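PDB 3EUA: fructosamine deglycase FrlB from Bacillus subtilis, which converts a range of fructosamine 6-phosphates to glucose 6-phosphate and a free amino acid. Local coordinates for residues Tyr209-Ile213 against Cys214-Glu218. Residues are numbered along the deposited sequence; the frame is centred on the assembly and turned at random. Where two conformers were deposited one is given.
Sequences YSYSI and CILME
Ser210 O takes two backbone donors from the next turn of one continuous helix: Cys214 N at 2.8 Å, the usual i to i+4 bond, and Ile215 N at 3.4 Å, a weak one five residues on. From there the helix takes wider pi-type turns, with three i to i+5 hydrogen bonds: Leu216 N reaches Tyr211 O at 2.9 Å, almost in line with the carbonyl (C=O...N 170°), Met217 N bonds to Ser212 O at 3.0 Å, and Glu218 N bonds to Ile213 O from above the carbonyl plane.

Apolar packing centres on the Tyr211 ring. Its CG lies anti to the backbone N (chi1 -153°), which stands the ring out from the helix, leaning toward Ile215 and Leu216 in the following turn. Ile215 lies over one face in a CH-pi contact, its CB 4.0 Å from the ring centroid; branching at CB suits it: CG2 lies over the rim near CZ and CE1, while CG1 reaches past it beside CD1 and CE1. Leu216 CD1 approaches Tyr211 CD2 obliquely at 3.8 Å. An alanine in place of Tyr211 would probably leave Ile215 and Leu216 without the surface they share.

The helix is the crossover of a beta-alpha-beta unit in the second SIS domain, linking parallel strands 197-200 and 226-228. Tyr211 and Ile215 pack against helix 288-313, while buried Ser212 is small enough to sit near the sheet, its OG hydrogen-bonded to Thr198 and Ser224.

On another side, apolar Ile213 packs on Pro236 of the second subunit. Ile213 CG1 also touches Cys214 SG at 3.9 Å, a compact, weakly polar group suited to this buried position. The one charged side chain, Glu218, extends to a salt bridge with Arg321, which probably offsets the cost of burying its carboxylate.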
loop_
_atom_site.group_PDB
_atom_site.type_symbol
_atom_site.label_atom_id
_atom_site.label_comp_id
_atom_site.label_asym_id
_atom_site.label_seq_id
_atom_site.Cartn_x
_atom_site.Cartn_y
_atom_site.Cartn_z
ATOM N N TYR A 209 -4.619 2.501 -8.498
ATOM C CA TYR A 209 -5.368 1.768 -7.462
ATOM C C TYR A 209 -6.861 2.058 -7.566
ATOM O O TYR A 209 -7.702 1.131 -7.569
ATOM C CB TYR A 209 -4.795 2.100 -6.078
ATOM C CG TYR A 209 -5.557 1.501 -4.902
ATOM C CD1 TYR A 209 -5.514 0.116 -4.634
ATOM C CD2 TYR A 209 -6.256 2.296 -4.036
ATOM C CE1 TYR A 209 -6.186 -0.420 -3.554
ATOM C CE2 TYR A 209 -6.955 1.755 -2.947
ATOM C CZ TYR A 209 -6.900 0.406 -2.705
ATOM O OH TYR A 209 -7.615 -0.136 -1.631
ATOM N N SER A 210 -7.213 3.341 -7.657
ATOM C CA SER A 210 -8.624 3.726 -7.760
ATOM C C SER A 210 -9.235 3.139 -9.017
ATOM O O SER A 210 -10.351 2.632 -9.022
ATOM C CB SER A 210 -8.741 5.254 -7.804
ATOM O OG SER A 210 -10.098 5.607 -7.623
ATOM N N TYR A 211 -8.516 3.194 -10.123
ATOM C CA TYR A 211 -9.109 2.647 -11.363
ATOM C C TYR A 211 -9.387 1.184 -11.182
ATOM O O TYR A 211 -10.411 0.672 -11.655
ATOM C CB TYR A 211 -8.215 2.827 -12.569
ATOM C CG TYR A 211 -8.981 2.891 -13.866
ATOM C CD1 TYR A 211 -9.654 4.031 -14.210
ATOM C CD2 TYR A 211 -9.004 1.841 -14.739
ATOM C CE1 TYR A 211 -10.375 4.123 -15.377
ATOM C CE2 TYR A 211 -9.710 1.929 -15.948
ATOM C CZ TYR A 211 -10.380 3.087 -16.250
ATOM O OH TYR A 211 -11.097 3.206 -17.405
ATOM N N SER A 212 -8.471 0.482 -10.523
ATOM C CA SER A 212 -8.644 -0.954 -10.291
ATOM C C SER A 212 -9.801 -1.289 -9.364
ATOM O O SER A 212 -10.710 -2.064 -9.729
ATOM C CB SER A 212 -7.365 -1.600 -9.714
ATOM O OG SER A 212 -6.318 -1.663 -10.693
ATOM N N ILE A 213 -9.797 -0.688 -8.189
ATOM C CA ILE A 213 -10.804 -1.053 -7.193
ATOM C C ILE A 213 -12.192 -0.417 -7.367
ATOM O O ILE A 213 -13.186 -1.061 -7.063
ATOM C CB ILE A 213 -10.291 -0.865 -5.743
ATOM C CG1 ILE A 213 -10.011 0.606 -5.437
ATOM C CG2 ILE A 213 -9.070 -1.796 -5.489
ATOM C CD1 ILE A 213 -10.239 0.953 -3.980
ATOM N N CYS A 214 -12.225 0.801 -7.902
ATOM C CA CYS A 214 -13.446 1.567 -8.137
ATOM C C CYS A 214 -14.008 1.419 -9.545
ATOM O O CYS A 214 -15.080 0.899 -9.719
ATOM C CB CYS A 214 -13.196 3.030 -7.826
ATOM S SG CYS A 214 -12.764 3.266 -6.082
ATOM N N ILE A 215 -13.279 1.820 -10.566
ATOM C CA ILE A 215 -13.850 1.735 -11.889
ATOM C C ILE A 215 -14.034 0.292 -12.344
ATOM O O ILE A 215 -15.159 -0.130 -12.697
ATOM C CB ILE A 215 -13.015 2.494 -12.950
ATOM C CG1 ILE A 215 -12.949 4.003 -12.636
ATOM C CG2 ILE A 215 -13.582 2.197 -14.346
ATOM C CD1 ILE A 215 -14.270 4.786 -12.803
ATOM N N LEU A 216 -12.967 -0.487 -12.267
ATOM C CA LEU A 216 -13.035 -1.844 -12.781
ATOM C C LEU A 216 -13.818 -2.830 -11.927
ATOM O O LEU A 216 -14.804 -3.374 -12.388
ATOM C CB LEU A 216 -11.614 -2.344 -13.118
ATOM C CG LEU A 216 -10.942 -1.514 -14.250
ATOM C CD1 LEU A 216 -9.499 -1.943 -14.444
ATOM C CD2 LEU A 216 -11.697 -1.587 -15.602
HETATM N N MSE A 217 -13.385 -3.041 -10.694
HETATM C CA MSE A 217 -14.028 -3.978 -9.786
HETATM C C MSE A 217 -15.429 -3.509 -9.385
HETATM O O MSE A 217 -16.432 -4.123 -9.765
HETATM C CB MSE A 217 -13.137 -4.224 -8.551
HETATM C CG MSE A 217 -11.786 -4.864 -8.890
HETATM SE SE MSE A 217 -10.635 -5.160 -7.385
HETATM C CE MSE A 217 -11.655 -6.759 -6.601
ATOM N N GLU A 218 -15.497 -2.395 -8.678
ATOM C CA GLU A 218 -16.765 -1.848 -8.206
ATOM C C GLU A 218 -17.779 -1.527 -9.268
ATOM O O GLU A 218 -18.919 -2.018 -9.210
ATOM C CB GLU A 218 -16.530 -0.553 -7.425
ATOM C CG GLU A 218 -17.745 0.035 -6.718
ATOM C CD GLU A 218 -17.452 1.406 -6.083
ATOM O OE1 GLU A 218 -16.356 1.980 -6.297
ATOM O OE2 GLU A 218 -18.363 1.920 -5.379
#